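EDD domain protein, DegV family (Ruminococcus gnavus, PDB 3JR7) is of unknown function but, as a DegV-family protein, probably binds lipids. Local coordinates at residues 144-149 / 169-174; 23-28 / 97-102. All blocks are in the same frame, centred on the assembly; numbering follows the deposited sequence.

Contact 1: residues 144-149 / 169-174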
loop_
_atom_site.group_PDB
_atom_site.type_symbol
_atom_site.label_atom_id
_atom_site.label_comp_id
_atom_site.label_asym_id
_atom_site.label_seq_id
_atom_site.Cartn_x
_atom_site.Cartn_y
_atom_site.Cartn_z
ATOM N N THR A 144 3.817 -1.140 3.132
ATOM C CA THR A 144 4.891 -0.586 3.919
ATOM C C THR A 144 4.973 -1.333 5.236
ATOM O O THR A 144 6.052 -1.808 5.648
ATOM C CB THR A 144 4.638 0.907 4.228
ATOM O OG1 THR A 144 4.342 1.618 3.014
ATOM C CG2 THR A 144 5.815 1.507 4.925
ATOM N N LEU A 145 3.827 -1.464 5.881
ATOM C CA LEU A 145 3.790 -2.108 7.197
ATOM C C LEU A 145 4.189 -3.594 7.132
ATOM O O LEU A 145 4.891 -4.087 8.007
ATOM C CB LEU A 145 2.420 -1.952 7.855
ATOM C CG LEU A 145 2.140 -0.610 8.515
ATOM C CD1 LEU A 145 0.660 -0.522 8.911
ATOM C CD2 LEU A 145 3.057 -0.361 9.691
ATOM N N ILE A 146 3.781 -4.271 6.076
ATOM C CA ILE A 146 4.191 -5.668 5.828
ATOM C C ILE A 146 5.736 -5.780 5.653
ATOM O O ILE A 146 6.356 -6.612 6.298
ATOM C CB ILE A 146 3.439 -6.261 4.608
ATOM C CG1 ILE A 146 1.920 -6.358 4.915
ATOM C CG2 ILE A 146 3.964 -7.656 4.236
ATOM C CD1 ILE A 146 1.069 -6.543 3.670
ATOM N N ALA A 147 6.328 -4.884 4.858
ATOM C CA ALA A 147 7.772 -4.803 4.682
ATOM C C ALA A 147 8.484 -4.620 6.033
ATOM O O ALA A 147 9.501 -5.307 6.297
ATOM C CB ALA A 147 8.173 -3.656 3.726
ATOM N N LEU A 148 7.961 -3.711 6.871
ATOM C CA LEU A 148 8.492 -3.497 8.241
ATOM C C LEU A 148 8.418 -4.761 9.103
ATOM O O LEU A 148 9.337 -5.094 9.875
ATOM C CB LEU A 148 7.783 -2.317 8.943
ATOM C CG LEU A 148 8.138 -0.921 8.425
ATOM C CD1 LEU A 148 7.296 0.180 8.975
ATOM C CD2 LEU A 148 9.678 -0.612 8.694
ATOM N N LYS A 149 7.323 -5.485 8.964
ATOM C CA LYS A 149 7.163 -6.724 9.700
ATOM C C LYS A 149 8.178 -7.798 9.265
ATOM O O LYS A 149 8.711 -8.513 10.100
ATOM C CB LYS A 149 5.710 -7.239 9.537
ATOM C CG LYS A 149 5.330 -8.470 10.378
ATOM C CD LYS A 149 5.583 -8.268 11.901
ATOM C CE LYS A 149 4.537 -7.455 12.575
ATOM N NZ LYS A 149 4.668 -7.399 14.104
ATOM N N CYS A 169 0.442 -14.111 8.956
ATOM C CA CYS A 169 -0.448 -13.859 10.098
ATOM C C CYS A 169 -0.703 -12.347 10.232
ATOM O O CYS A 169 -1.840 -11.899 10.348
ATOM C CB CYS A 169 0.142 -14.408 11.413
ATOM S SG CYS A 169 -0.788 -13.883 12.921
ATOM N N TYR A 170 0.365 -11.575 10.220
ATOM C CA TYR A 170 0.219 -10.131 10.250
ATOM C C TYR A 170 -0.736 -9.619 9.150
ATOM O O TYR A 170 -1.609 -8.769 9.427
ATOM C CB TYR A 170 1.583 -9.416 10.175
ATOM C CG TYR A 170 1.379 -7.906 10.085
ATOM C CD1 TYR A 170 0.768 -7.218 11.129
ATOM C CD2 TYR A 170 1.729 -7.187 8.951
ATOM C CE1 TYR A 170 0.509 -5.857 11.045
ATOM C CE2 TYR A 170 1.504 -5.812 8.870
ATOM C CZ TYR A 170 0.879 -5.163 9.918
ATOM O OH TYR A 170 0.598 -3.819 9.850
ATOM N N ILE A 171 -0.610 -10.138 7.930
ATOM C CA ILE A 171 -1.476 -9.735 6.834
ATOM C C ILE A 171 -2.939 -9.992 7.184
ATOM O O ILE A 171 -3.823 -9.143 6.949
ATOM C CB ILE A 171 -1.042 -10.417 5.541
ATOM C CG1 ILE A 171 0.313 -9.793 5.082
ATOM C CG2 ILE A 171 -2.047 -10.276 4.459
ATOM C CD1 ILE A 171 0.964 -10.531 3.898
ATOM N N GLU A 172 -3.186 -11.140 7.783
ATOM C CA GLU A 172 -4.534 -11.519 8.225
ATOM C C GLU A 172 -5.082 -10.586 9.321
ATOM O O GLU A 172 -6.265 -10.262 9.308
ATOM C CB GLU A 172 -4.501 -12.995 8.718
ATOM C CG GLU A 172 -5.863 -13.593 9.125
ATOM C CD GLU A 172 -6.181 -13.474 10.605
ATOM O OE1 GLU A 172 -5.309 -13.039 11.408
ATOM O OE2 GLU A 172 -7.321 -13.838 10.971
ATOM N N GLU A 173 -4.220 -10.112 10.222
ATOM C CA GLU A 173 -4.634 -9.145 11.249
ATOM C C GLU A 173 -4.849 -7.736 10.715
ATOM O O GLU A 173 -5.648 -6.981 11.284
ATOM C CB GLU A 173 -3.596 -9.056 12.370
ATOM C CG GLU A 173 -3.398 -10.438 13.022
ATOM C CD GLU A 173 -2.152 -10.563 13.929
ATOM O OE1 GLU A 173 -1.132 -9.868 13.782
ATOM O OE2 GLU A 173 -2.203 -11.422 14.811
ATOM N N GLN A 174 -4.129 -7.393 9.639
ATOM C CA GLN A 174 -4.078 -6.023 9.115
ATOM C C GLN A 174 -5.346 -5.615 8.371
ATOM O O GLN A 174 -5.756 -6.314 7.446
ATOM C CB GLN A 174 -2.878 -5.896 8.174
ATOM C CG GLN A 174 -2.534 -4.479 7.730
ATOM C CD GLN A 174 -1.494 -4.476 6.614
ATOM O OE1 GLN A 174 -1.789 -4.918 5.508
ATOM N NE2 GLN A 174 -0.293 -3.928 6.887
#
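Leu-145, Ile-146 and Lys-149 meet Tyr-170, Ile-171 and Gln-174 across an antiparallel helical hairpin, formed by helices 141-155 and 160-173. The local axes approach to 10.5 Å at an angle of 148°, a spacing suited to the large tyrosine that fills it. With chi1 at 175°, the ring of Tyr-170 swings away from its own backbone N and across the gap. Lys-149, bent twice along its chain, lays its aliphatic part over one ring face, CE lying 4.0 Å from Tyr-170 CG, while NZ turns to Gln-152. On the opposite face lies CB of Gln-174, offset toward the rim. The ring edge faces the first helix: Tyr-170 CE2 comes 3.9 Å from Ile-146 N. Farther along, Tyr-170 OH rests 3.3 Å from Leu-145 CB. Beside the ring, the two isoleucines cross at about a right angle, with Ile-146 CD1 3.6 Å from Ile-171 CG1. Gln-174, the first residue to leave helical geometry, extends its chain back between the helices. Its NE2 donates to Tyr-170 OH (3.1 Å, N-H...O angle 152°), with the hydroxyl tilted slightly from the amide plane, and also bonds Gly-142 O near the start of the first helix. The same amide touches hydrocarbon, NE2 lying 3.5 Å from Leu-145 CB. No hydrogen bond joins the two segments directly and apolar packing holds them, while the amide's two bonds together satisfy a buried NE2: that to OH steadies the hydroxyl end of Tyr-170, and that to Gly-142 O ties the end of the second helix to the beginning of the first.

Contact 2: residues 23-28 / 97-102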
loop_
_atom_site.group_PDB
_atom_site.type_symbol
_atom_site.label_atom_id
_atom_site.label_comp_id
_atom_site.label_asym_id
_atom_site.label_seq_id
_atom_site.Cartn_x
_atom_site.Cartn_y
_atom_site.Cartn_z
ATOM N N LYS A 23 16.553 -9.697 1.186
ATOM C CA LYS A 23 16.103 -8.453 0.590
ATOM C C LYS A 23 14.563 -8.425 0.609
ATOM O O LYS A 23 13.931 -9.470 0.415
ATOM C CB LYS A 23 16.666 -8.313 -0.817
ATOM C CG LYS A 23 16.469 -6.961 -1.423
ATOM C CD LYS A 23 17.314 -6.754 -2.706
ATOM C CE LYS A 23 16.819 -7.570 -3.928
ATOM N NZ LYS A 23 17.553 -7.260 -5.306
ATOM N N VAL A 24 13.991 -7.248 0.832
ATOM C CA VAL A 24 12.537 -7.006 0.754
ATOM C C VAL A 24 12.213 -6.139 -0.433
ATOM O O VAL A 24 12.578 -4.940 -0.473
ATOM C CB VAL A 24 11.954 -6.326 2.008
ATOM C CG1 VAL A 24 10.395 -6.316 1.932
ATOM C CG2 VAL A 24 12.444 -7.036 3.307
ATOM N N ILE A 25 11.574 -6.750 -1.419
ATOM C CA ILE A 25 11.163 -6.079 -2.634
ATOM C C ILE A 25 9.684 -5.684 -2.472
ATOM O O ILE A 25 8.865 -6.502 -2.114
ATOM C CB ILE A 25 11.272 -7.020 -3.838
ATOM C CG1 ILE A 25 12.737 -7.524 -3.998
ATOM C CG2 ILE A 25 10.753 -6.335 -5.113
ATOM C CD1 ILE A 25 12.846 -8.701 -4.892
ATOM N N VAL A 26 9.363 -4.451 -2.759
ATOM C CA VAL A 26 8.024 -3.916 -2.608
ATOM C C VAL A 26 7.650 -3.234 -3.903
ATOM O O VAL A 26 8.470 -2.481 -4.458
ATOM C CB VAL A 26 7.995 -2.904 -1.455
ATOM C CG1 VAL A 26 6.544 -2.422 -1.191
ATOM C CG2 VAL A 26 8.602 -3.533 -0.198
ATOM N N ASP A 27 6.447 -3.477 -4.438
ATOM C CA ASP A 27 6.061 -2.723 -5.615
ATOM C C ASP A 27 5.883 -1.253 -5.229
ATOM O O ASP A 27 5.798 -0.914 -4.048
ATOM C CB ASP A 27 4.854 -3.306 -6.379
ATOM C CG ASP A 27 3.525 -3.188 -5.627
ATOM O OD1 ASP A 27 3.285 -2.211 -4.868
ATOM O OD2 ASP A 27 2.670 -4.056 -5.889
ATOM N N SER A 28 5.903 -0.368 -6.228
ATOM C CA SER A 28 6.134 1.064 -5.947
ATOM C C SER A 28 4.929 1.708 -5.234
ATOM O O SER A 28 5.027 2.764 -4.674
ATOM C CB SER A 28 6.461 1.802 -7.230
ATOM O OG SER A 28 5.376 1.770 -8.104
ATOM N N GLU A 97 20.276 -14.264 0.271
ATOM C CA GLU A 97 19.776 -15.635 0.296
ATOM C C GLU A 97 18.247 -15.679 0.290
ATOM O O GLU A 97 17.647 -16.526 -0.373
ATOM C CB GLU A 97 20.279 -16.329 1.575
ATOM C CG GLU A 97 19.770 -17.734 1.791
ATOM C CD GLU A 97 20.279 -18.329 3.067
ATOM O OE1 GLU A 97 20.408 -17.597 4.084
ATOM O OE2 GLU A 97 20.542 -19.538 3.065
ATOM N N ARG A 98 17.625 -14.781 1.037
ATOM C CA ARG A 98 16.181 -14.831 1.228
ATOM C C ARG A 98 15.531 -13.619 0.582
ATOM O O ARG A 98 15.892 -12.483 0.870
ATOM C CB ARG A 98 15.863 -14.885 2.723
ATOM C CG ARG A 98 16.586 -16.026 3.441
ATOM C CD ARG A 98 16.268 -16.137 4.914
ATOM N NE ARG A 98 16.790 -15.028 5.671
ATOM C CZ ARG A 98 18.086 -14.831 6.002
ATOM N NH1 ARG A 98 19.044 -15.687 5.578
ATOM N NH2 ARG A 98 18.432 -13.769 6.758
ATOM N N ILE A 99 14.563 -13.865 -0.293
ATOM C CA ILE A 99 13.840 -12.814 -0.988
ATOM C C ILE A 99 12.368 -12.786 -0.569
ATOM O O ILE A 99 11.654 -13.789 -0.679
ATOM C CB ILE A 99 13.902 -12.992 -2.495
ATOM C CG1 ILE A 99 15.376 -13.126 -2.939
ATOM C CG2 ILE A 99 13.170 -11.795 -3.200
ATOM C CD1 ILE A 99 16.240 -11.840 -2.741
ATOM N N TYR A 100 11.920 -11.626 -0.098
ATOM C CA TYR A 100 10.528 -11.430 0.335
ATOM C C TYR A 100 9.951 -10.376 -0.572
ATOM O O TYR A 100 10.546 -9.333 -0.731
ATOM C CB TYR A 100 10.485 -10.931 1.786
ATOM C CG TYR A 100 11.146 -11.836 2.782
ATOM C CD1 TYR A 100 10.506 -12.991 3.229
ATOM C CD2 TYR A 100 12.396 -11.527 3.309
ATOM C CE1 TYR A 100 11.115 -13.841 4.127
ATOM C CE2 TYR A 100 13.014 -12.366 4.258
ATOM C CZ TYR A 100 12.358 -13.527 4.650
ATOM O OH TYR A 100 12.920 -14.358 5.565
ATOM N N VAL A 101 8.809 -10.629 -1.178
ATOM C CA VAL A 101 8.202 -9.685 -2.119
ATOM C C VAL A 101 6.847 -9.255 -1.553
ATOM O O VAL A 101 6.054 -10.109 -1.097
ATOM C CB VAL A 101 8.042 -10.325 -3.516
ATOM C CG1 VAL A 101 7.692 -9.255 -4.603
ATOM C CG2 VAL A 101 9.305 -11.101 -3.913
ATOM N N VAL A 102 6.572 -7.960 -1.550
ATOM C CA VAL A 102 5.304 -7.439 -1.025
ATOM C C VAL A 102 4.607 -6.662 -2.111
ATOM O O VAL A 102 5.214 -5.765 -2.688
ATOM C CB VAL A 102 5.533 -6.507 0.155
ATOM C CG1 VAL A 102 4.124 -5.991 0.697
ATOM C CG2 VAL A 102 6.330 -7.236 1.251
#
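Five backbone hydrogen bonds join parallel strands 22-27 and 98-103. Lys-23 N donates to Arg-98 O (2.9 Å) while Lys-23 O accepts from Tyr-100 N (3.0 Å). Ile-25 N bonds Tyr-100 O at 2.9 Å and Ile-25 O takes Val-102 N at 2.8 Å. Asp-27 N closes the series on Val-102 O at 3.1 Å, and weaker CA-H...O contacts such as Val-24 CA to Tyr-100 O (3.4 Å) add to it. At the strand ends lie the charged groups: Lys-23 NZ reaches Glu-43 and Ser-91, Arg-98 pairs with Glu-154 and Asp-19, and the Asp-27 carboxylate takes Ser-111 and Leu-104 N. Between them come mostly beta-branched residues, with Tyr-100 among them, suiting an extended backbone buried on both sides. On one face Ile-25 CD1 presses on Ile-99 CG2 at 3.5 Å, since CG1 of Ile-25 stands beside its own N (chi1 -59°) and leads back along the strand. The other face carries Val-24, Val-26, Tyr-100 and Val-102, where Val-24 CG1 lies 4.2 Å from Val-102 CG2. The pair forms the core of an alpha/beta sheet: helix 141-155 covers the valine and tyrosine face, helix 85-92 the isoleucine face, and strands 42-51 and 130-135 flank it.

How the contacts relate
Both contacts are largely buried and belong to neighbouring layers of one alpha/beta unit, their centres about 13 Å apart. Helix 141-155 is the shared element: one side of it takes part in contact 1, while another rests on the sheet that contact 2 builds. There Ile-146 CG2 meets Val-102 CG2 at 3.8 Å, and the small Ala-147 lets the helix come close to Val-24 and Val-26. Ile-146 thus serves both, facing a second helix with one branch and a strand with the other. Contact 2 is held by main-chain bonds in strict register; contact 1, between two helices, relies on side-chain fit, with Lys-149 at its partly exposed margin.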